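Local coordinates for protein MJ1225 (Methanocaldococcus jannaschii, PDB 3KH5) that binds AMP and ADP through its CBS repeats and is probably an archaeal counterpart of the energy-sensing gamma subunit of AMP-activated protein kinase, at residues R76-A81 against N210-G215; V58-G63 against A80-P85; E247-V250 against A256-V259. All blocks are in the same frame, centred on the assembly; numbering follows the deposited sequence.

Contact 1 of 3, residues R76-A81 against N210-G215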
loop_
_atom_site.group_PDB
_atom_site.type_symbol
_atom_site.label_atom_id
_atom_site.label_comp_id
_atom_site.label_asym_id
_atom_site.label_seq_id
_atom_site.Cartn_x
_atom_site.Cartn_y
_atom_site.Cartn_z
ATOM N N ARG A 76 22.112 -8.427 10.827
ATOM C CA ARG A 76 21.987 -8.470 9.373
ATOM C C ARG A 76 21.357 -9.750 8.823
ATOM O O ARG A 76 21.255 -9.917 7.605
ATOM C CB ARG A 76 23.351 -8.257 8.719
ATOM C CG ARG A 76 23.996 -6.926 9.051
ATOM C CD ARG A 76 24.358 -6.265 7.772
ATOM N NE ARG A 76 23.300 -6.526 6.803
ATOM C CZ ARG A 76 23.263 -6.039 5.571
ATOM N NH1 ARG A 76 24.232 -5.246 5.129
ATOM N NH2 ARG A 76 22.248 -6.343 4.777
ATOM N N ASN A 77 20.935 -10.642 9.712
ATOM C CA ASN A 77 20.315 -11.893 9.303
ATOM C C ASN A 77 18.811 -11.731 9.088
ATOM O O ASN A 77 18.026 -11.806 10.037
ATOM C CB ASN A 77 20.596 -12.971 10.347
ATOM C CG ASN A 77 20.367 -14.371 9.824
ATOM O OD1 ASN A 77 19.798 -14.573 8.750
ATOM N ND2 ASN A 77 20.814 -15.357 10.592
ATOM N N PHE A 78 18.429 -11.508 7.832
ATOM C CA PHE A 78 17.032 -11.311 7.446
ATOM C C PHE A 78 16.188 -12.542 7.734
ATOM O O PHE A 78 15.053 -12.429 8.199
ATOM C CB PHE A 78 16.951 -10.959 5.958
ATOM C CG PHE A 78 15.550 -10.868 5.424
ATOM C CD1 PHE A 78 14.772 -9.743 5.670
ATOM C CD2 PHE A 78 15.015 -11.898 4.655
ATOM C CE1 PHE A 78 13.479 -9.649 5.173
ATOM C CE2 PHE A 78 13.720 -11.811 4.154
ATOM C CZ PHE A 78 12.952 -10.684 4.413
ATOM N N LEU A 79 16.748 -13.711 7.442
ATOM C CA LEU A 79 16.054 -14.971 7.658
ATOM C C LEU A 79 15.775 -15.243 9.131
ATOM O O LEU A 79 14.704 -15.759 9.473
ATOM C CB LEU A 79 16.823 -16.124 7.018
ATOM C CG LEU A 79 16.236 -16.728 5.736
ATOM C CD1 LEU A 79 15.425 -15.696 4.946
ATOM C CD2 LEU A 79 17.356 -17.322 4.885
ATOM N N ALA A 80 16.722 -14.900 10.001
ATOM C CA ALA A 80 16.473 -15.003 11.438
ATOM C C ALA A 80 15.473 -13.943 11.911
ATOM O O ALA A 80 14.585 -14.236 12.717
ATOM C CB ALA A 80 17.773 -14.896 12.221
ATOM N N ALA A 81 15.628 -12.721 11.399
ATOM C CA ALA A 81 14.806 -11.579 11.801
ATOM C C ALA A 81 13.330 -11.802 11.511
ATOM O O ALA A 81 12.469 -11.362 12.275
ATOM C CB ALA A 81 15.293 -10.303 11.124
ATOM N N ASN A 210 17.070 -18.220 -2.921
ATOM C CA ASN A 210 18.423 -18.617 -3.296
ATOM C C ASN A 210 19.519 -17.776 -2.598
ATOM O O ASN A 210 20.447 -18.346 -1.989
ATOM C CB ASN A 210 18.533 -18.675 -4.839
ATOM C CG ASN A 210 19.753 -17.963 -5.386
ATOM O OD1 ASN A 210 20.882 -18.435 -5.251
ATOM N ND2 ASN A 210 19.526 -16.825 -6.036
ATOM N N HIS A 211 19.392 -16.443 -2.657
ATOM C CA HIS A 211 20.345 -15.537 -1.988
ATOM C C HIS A 211 20.334 -15.657 -0.471
ATOM O O HIS A 211 21.389 -15.679 0.154
ATOM C CB HIS A 211 20.093 -14.079 -2.373
ATOM C CG HIS A 211 20.843 -13.640 -3.587
ATOM N ND1 HIS A 211 22.113 -13.107 -3.528
ATOM C CD2 HIS A 211 20.506 -13.667 -4.898
ATOM C CE1 HIS A 211 22.524 -12.822 -4.751
ATOM N NE2 HIS A 211 21.566 -13.149 -5.600
ATOM N N MET A 212 19.137 -15.731 0.104
ATOM C CA MET A 212 18.952 -15.791 1.551
ATOM C C MET A 212 19.700 -16.967 2.200
ATOM O O MET A 212 20.261 -16.824 3.288
ATOM C CB MET A 212 17.461 -15.879 1.887
ATOM C CG MET A 212 16.611 -14.681 1.469
ATOM S SD MET A 212 14.856 -15.037 1.834
ATOM C CE MET A 212 14.034 -13.779 0.831
ATOM N N GLN A 213 19.696 -18.117 1.521
ATOM C CA GLN A 213 20.352 -19.346 1.999
ATOM C C GLN A 213 21.857 -19.182 2.138
ATOM O O GLN A 213 22.461 -19.639 3.114
ATOM C CB GLN A 213 20.078 -20.519 1.046
ATOM C CG GLN A 213 18.610 -20.831 0.791
ATOM C CD GLN A 213 17.879 -21.362 2.013
ATOM O OE1 GLN A 213 18.237 -21.060 3.153
ATOM N NE2 GLN A 213 16.848 -22.168 1.779
ATOM N N THR A 214 22.449 -18.541 1.135
ATOM C CA THR A 214 23.872 -18.233 1.112
ATOM C C THR A 214 24.066 -16.822 1.678
ATOM O O THR A 214 25.189 -16.309 1.736
ATOM C CB THR A 214 24.443 -18.308 -0.340
ATOM O OG1 THR A 214 24.115 -17.102 -1.054
ATOM C CG2 THR A 214 23.871 -19.515 -1.101
ATOM N N GLY A 215 22.955 -16.227 2.112
ATOM C CA GLY A 215 22.866 -14.811 2.473
ATOM C C GLY A 215 23.988 -14.244 3.315
ATOM O O GLY A 215 24.307 -14.806 4.363
#
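Leu-79 and Met-212 mark the nearest approach of the two backbones, 6.8 Å between their CA atoms, where the short helix 78-81 meets the last turn of helix 206-213. The two branches of Leu-79 straddle the inner part of the methionine, the side chains crossing at about a right angle: CD2 lies at Met-212 CB, 3.3 Å away, and CD1 nearer the sulfur, 3.2 Å from Met-212 SD. The leucine's chi1 of -107° is off any staggered position, and this torsion and the short contacts may partly reflect how the residue was modelled. Met-212 extends beyond CG and so carries its sulfur past the leucine to Phe-78. There SD lies at the ring edge, 5.3 Å from the centroid and 80° off the ring normal, a Met-aromatic contact, while CE approaches CE2 of Phe-78 at 3.9 Å. A long, flexible thioether suits this place because one unbranched chain can serve both an aliphatic and an aromatic neighbour. Leu-203 of helix 196-203 touches both Phe-78 and Met-212, and Ile-220 also packs on the methionine. Asn-77 caps the short helix, its OD1 accepting a weak bond from Ala-80 N at 3.3 Å. Made chiefly of apolar groups and one polarisable sulfur, the junction between these helices rests on shape and dispersion rather than on directed polar bonds.

Contact 2 of 3, residues V58-G63 against A80-P85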
loop_
_atom_site.group_PDB
_atom_site.type_symbol
_atom_site.label_atom_id
_atom_site.label_comp_id
_atom_site.label_asym_id
_atom_site.label_seq_id
_atom_site.Cartn_x
_atom_site.Cartn_y
_atom_site.Cartn_z
ATOM N N VAL A 58 8.402 -2.920 3.840
ATOM C CA VAL A 58 9.387 -2.085 3.130
ATOM C C VAL A 58 10.269 -1.281 4.104
ATOM O O VAL A 58 11.470 -1.106 3.873
ATOM C CB VAL A 58 8.704 -1.168 2.076
ATOM C CG1 VAL A 58 9.679 -0.142 1.499
ATOM C CG2 VAL A 58 8.118 -2.010 0.954
ATOM N N ASP A 59 9.658 -0.807 5.186
ATOM C CA ASP A 59 10.351 -0.160 6.304
ATOM C C ASP A 59 11.382 -1.121 6.934
ATOM O O ASP A 59 12.580 -0.821 7.010
ATOM C CB ASP A 59 9.268 0.263 7.312
ATOM C CG ASP A 59 9.794 1.107 8.462
ATOM O OD1 ASP A 59 10.960 0.948 8.871
ATOM O OD2 ASP A 59 9.003 1.920 8.991
ATOM N N PHE A 60 10.882 -2.276 7.369
ATOM C CA PHE A 60 11.666 -3.386 7.909
ATOM C C PHE A 60 12.852 -3.797 7.027
ATOM O O PHE A 60 13.943 -4.062 7.530
ATOM C CB PHE A 60 10.709 -4.565 8.117
ATOM C CG PHE A 60 11.367 -5.849 8.524
ATOM C CD1 PHE A 60 11.959 -5.985 9.776
ATOM C CD2 PHE A 60 11.342 -6.950 7.671
ATOM C CE1 PHE A 60 12.547 -7.188 10.157
ATOM C CE2 PHE A 60 11.926 -8.158 8.042
ATOM C CZ PHE A 60 12.530 -8.278 9.288
ATOM N N MET A 61 12.631 -3.836 5.716
ATOM C CA MET A 61 13.661 -4.243 4.759
ATOM C C MET A 61 14.809 -3.245 4.615
ATOM O O MET A 61 15.853 -3.585 4.050
ATOM C CB MET A 61 13.038 -4.478 3.383
ATOM C CG MET A 61 12.405 -5.849 3.185
ATOM S SD MET A 61 11.323 -5.926 1.728
ATOM C CE MET A 61 11.993 -4.623 0.683
ATOM N N GLY A 62 14.620 -2.020 5.106
ATOM C CA GLY A 62 15.630 -0.967 4.895
ATOM C C GLY A 62 15.089 0.451 4.814
ATOM O O GLY A 62 15.824 1.407 5.065
ATOM N N GLY A 63 13.811 0.586 4.468
ATOM C CA GLY A 63 13.193 1.892 4.251
ATOM C C GLY A 63 13.087 2.801 5.464
ATOM O O GLY A 63 13.009 4.021 5.319
ATOM N N ALA A 80 16.722 -14.900 10.001
ATOM C CA ALA A 80 16.473 -15.003 11.438
ATOM C C ALA A 80 15.473 -13.943 11.911
ATOM O O ALA A 80 14.585 -14.236 12.717
ATOM C CB ALA A 80 17.773 -14.896 12.221
ATOM N N ALA A 81 15.628 -12.721 11.399
ATOM C CA ALA A 81 14.806 -11.579 11.801
ATOM C C ALA A 81 13.330 -11.802 11.511
ATOM O O ALA A 81 12.469 -11.362 12.275
ATOM C CB ALA A 81 15.293 -10.303 11.124
ATOM N N ILE A 82 13.038 -12.493 10.412
ATOM C CA ILE A 82 11.648 -12.758 10.044
ATOM C C ILE A 82 10.972 -13.816 10.913
ATOM O O ILE A 82 9.774 -14.059 10.771
ATOM C CB ILE A 82 11.464 -13.087 8.538
ATOM C CG1 ILE A 82 12.316 -14.290 8.120
ATOM C CG2 ILE A 82 11.750 -11.847 7.684
ATOM C CD1 ILE A 82 12.040 -14.799 6.709
ATOM N N ASN A 83 11.735 -14.436 11.813
ATOM C CA ASN A 83 11.151 -15.312 12.830
ATOM C C ASN A 83 10.606 -14.550 14.046
ATOM O O ASN A 83 9.916 -15.134 14.886
ATOM C CB ASN A 83 12.122 -16.431 13.242
ATOM C CG ASN A 83 12.159 -17.580 12.234
ATOM O OD1 ASN A 83 11.348 -17.642 11.306
ATOM N ND2 ASN A 83 13.103 -18.497 12.417
ATOM N N GLU A 84 10.896 -13.250 14.123
ATOM C CA GLU A 84 10.319 -12.376 15.151
ATOM C C GLU A 84 8.801 -12.276 14.996
ATOM O O GLU A 84 8.297 -12.305 13.873
ATOM C CB GLU A 84 10.927 -10.969 15.077
ATOM C CG GLU A 84 12.407 -10.883 15.443
ATOM C CD GLU A 84 12.663 -10.849 16.942
ATOM O OE1 GLU A 84 13.845 -10.929 17.334
ATOM O OE2 GLU A 84 11.699 -10.737 17.729
ATOM N N PRO A 85 8.071 -12.153 16.121
ATOM C CA PRO A 85 6.631 -11.931 16.061
ATOM C C PRO A 85 6.309 -10.602 15.386
ATOM O O PRO A 85 7.054 -9.624 15.531
ATOM C CB PRO A 85 6.212 -11.909 17.534
ATOM C CG PRO A 85 7.438 -11.534 18.276
ATOM C CD PRO A 85 8.568 -12.156 17.512
#
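Ala-81 and Ile-82 together meet the rim of the Phe-60 ring, which reaches out from helix 54-63 of the first CBS repeat towards a type I beta turn spanning Ala-81 to Glu-84. Ala-81 comes first: its CB lies near the plane of the ring, 3.9 Å from CZ, and a side chain this small lets the aromatic rim come close to the turn. Ile-82 follows with its CG2 branch, also at the edge. The longer CG1 branch sits between the backbone N and the carbonyl carbon (chi1 57°) and leads away from Phe-60; the beta-branch thus lets one residue face the ring and still send a chain elsewhere. Helix 23-33 supports both partners, since Ile-23 touches Phe-60 and Ile-82. After Asn-83, Glu-84 closes the turn, its N donating to Ala-81 O at 3.1 Å, while its OE1 is hydrogen-bonded to NE2 of His-74. Across the contact, helix 54-63 ends in a wider pi-type turn in which Gly-63 N bonds to Val-58 O. Phe-60 itself extends with CG anti to the backbone N (chi1 173°), which brings ring atom CE2 to 3.7 Å from Ile-82 CG2.

Contact 3 of 3, residues E247-V250 against A256-V259. With AMP (adenosine monophosphate), chain C.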
loop_
_atom_site.group_PDB
_atom_site.type_symbol
_atom_site.label_atom_id
_atom_site.label_comp_id
_atom_site.label_asym_id
_atom_site.label_seq_id
_atom_site.Cartn_x
_atom_site.Cartn_y
_atom_site.Cartn_z
ATOM N N GLU A 247 -13.094 4.429 -12.458
ATOM C CA GLU A 247 -13.526 3.106 -12.904
ATOM C C GLU A 247 -12.348 2.183 -13.226
ATOM O O GLU A 247 -12.365 1.003 -12.872
ATOM C CB GLU A 247 -14.454 3.228 -14.111
ATOM C CG GLU A 247 -15.015 1.903 -14.616
ATOM C CD GLU A 247 -15.980 2.087 -15.772
ATOM O OE1 GLU A 247 -17.030 1.411 -15.778
ATOM O OE2 GLU A 247 -15.700 2.914 -16.668
ATOM N N ILE A 248 -11.335 2.727 -13.903
ATOM C CA ILE A 248 -10.110 1.980 -14.189
ATOM C C ILE A 248 -9.453 1.451 -12.906
ATOM O O ILE A 248 -9.071 0.284 -12.849
ATOM C CB ILE A 248 -9.115 2.813 -15.040
ATOM C CG1 ILE A 248 -9.597 2.863 -16.497
ATOM C CG2 ILE A 248 -7.704 2.206 -14.999
ATOM C CD1 ILE A 248 -9.147 4.114 -17.240
ATOM N N MET A 249 -9.348 2.300 -11.882
ATOM C CA MET A 249 -8.735 1.912 -10.599
ATOM C C MET A 249 -9.469 0.746 -9.947
ATOM O O MET A 249 -8.870 -0.267 -9.575
ATOM C CB MET A 249 -8.730 3.100 -9.627
ATOM C CG MET A 249 -7.864 4.275 -10.048
ATOM S SD MET A 249 -8.142 5.720 -9.005
ATOM C CE MET A 249 -6.828 6.800 -9.567
ATOM N N VAL A 250 -10.778 0.910 -9.838
ATOM C CA VAL A 250 -11.643 0.020 -9.096
ATOM C C VAL A 250 -11.851 -1.345 -9.787
ATOM O O VAL A 250 -12.022 -2.367 -9.111
ATOM C CB VAL A 250 -12.962 0.790 -8.798
ATOM C CG1 VAL A 250 -14.261 -0.112 -8.958
ATOM C CG2 VAL A 250 -12.917 1.469 -7.426
ATOM N N ALA A 256 -3.113 4.022 -8.174
ATOM C CA ALA A 256 -2.413 5.208 -8.665
ATOM C C ALA A 256 -2.085 5.144 -10.155
ATOM O O ALA A 256 -1.565 4.136 -10.642
ATOM C CB ALA A 256 -1.135 5.437 -7.856
ATOM N N LEU A 257 -2.396 6.224 -10.871
ATOM C CA LEU A 257 -1.961 6.393 -12.257
ATOM C C LEU A 257 -1.070 7.634 -12.381
ATOM O O LEU A 257 -1.463 8.724 -11.954
ATOM C CB LEU A 257 -3.159 6.508 -13.214
ATOM C CG LEU A 257 -4.091 5.320 -13.494
ATOM C CD1 LEU A 257 -4.863 4.880 -12.252
ATOM C CD2 LEU A 257 -5.076 5.679 -14.604
ATOM N N PRO A 258 0.147 7.468 -12.938
ATOM C CA PRO A 258 0.971 8.613 -13.318
ATOM C C PRO A 258 0.244 9.402 -14.404
ATOM O O PRO A 258 -0.372 8.801 -15.286
ATOM C CB PRO A 258 2.239 7.959 -13.886
ATOM C CG PRO A 258 2.291 6.619 -13.232
ATOM C CD PRO A 258 0.857 6.193 -13.144
ATOM N N VAL A 259 0.279 10.728 -14.314
ATOM C CA VAL A 259 -0.328 11.588 -15.328
ATOM C C VAL A 259 0.779 12.031 -16.280
ATOM O O VAL A 259 1.789 12.603 -15.852
ATOM C CB VAL A 259 -1.062 12.806 -14.706
ATOM C CG1 VAL A 259 -1.863 13.560 -15.762
ATOM C CG2 VAL A 259 -1.970 12.359 -13.566
HETATM P P AMP C . -0.313 -2.158 -5.857
HETATM O O1P AMP C . -1.207 -3.087 -5.120
HETATM O O2P AMP C . 0.842 -1.573 -4.891
HETATM O O3P AMP C . -1.100 -0.852 -6.408
HETATM O "O5'" AMP C . 0.443 -2.828 -7.103
HETATM C "C5'" AMP C . 0.192 -4.179 -7.557
HETATM C "C4'" AMP C . 0.857 -4.397 -8.918
HETATM O "O4'" AMP C . 0.233 -3.431 -9.812
HETATM C "C3'" AMP C . 2.341 -4.010 -8.778
HETATM O "O3'" AMP C . 3.175 -4.908 -9.540
HETATM C "C2'" AMP C . 2.394 -2.609 -9.385
HETATM O "O2'" AMP C . 3.665 -2.383 -10.005
HETATM C "C1'" AMP C . 1.275 -2.661 -10.431
HETATM N N9 AMP C . 0.729 -1.310 -10.754
HETATM C C8 AMP C . 0.309 -0.385 -9.884
HETATM N N7 AMP C . -0.111 0.695 -10.543
HETATM C C5 AMP C . 0.046 0.454 -11.840
HETATM C C6 AMP C . -0.211 1.191 -12.985
HETATM N N6 AMP C . -0.721 2.418 -12.891
HETATM N N1 AMP C . 0.062 0.644 -14.184
HETATM C C2 AMP C . 0.570 -0.582 -14.286
HETATM N N3 AMP C . 0.827 -1.312 -13.209
HETATM C C4 AMP C . 0.575 -0.821 -11.980
#
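Ala-256 O accepts a hydrogen bond from the adenine amino group of AMP, N6, at 3.0 Å and with an N-H...O angle of 158°. Because the acceptor is a backbone carbonyl held in a strand, it presents a fixed site for an amino group, as suits adenine recognition. Ile-234 N, Thr-195 OG1, Asp-198 OD1 and Arg-181 NH1 also bond to the nucleotide. Ala-256 turns its CB away from helix 242-252, and Leu-257, next along the strand, turns its own toward it. This is the packing of helix on antiparallel strands in the beta-alpha-beta-beta-alpha fold of a CBS domain: the helix leads into strand 256-260, which pairs with strand 266-271, and Leu-257 buries its apolar side chain against the helix. Its two methyls divide the work. CD1 faces the inside of the bend in the Met-249 thioether, 3.8 Å from CG and likewise 3.8 Å from CE, with SD set farther back between them. Met-249 reaches it by running extended beyond CG, with chi2 170° and chi3 171°. A methionine suits the spot because its slim, unbranched chain can pass across the leucine at a slant and still touch Glu-272 and Val-275 of helix 272-275. CD2 turns instead to Ile-248, where the approach is looser, 4.4 Å from the branch methyl CG2.

Following the chain from the N terminus, contact 2 closes first: after helix 54-63 the chain passes through helix 68-73 and returns with 80-85, a short loop. Contact 1 opens at 76-81, before that loop has closed, and ends far along at 210-215, so the two cross rather than nest. They share Ala-80 and Ala-81 and touch through Phe-78 CE1 and Phe-60 CE2, 3.6 Å apart, making helix 78-81 a bridge between helix 54-63 and helix 206-213. Contact 3 comes later, in series, closing a tight helix-to-strand connection within the fourth CBS repeat. It lies on the opposite side of the chain's centre, with its own centre about 36 Å from that of contact 1.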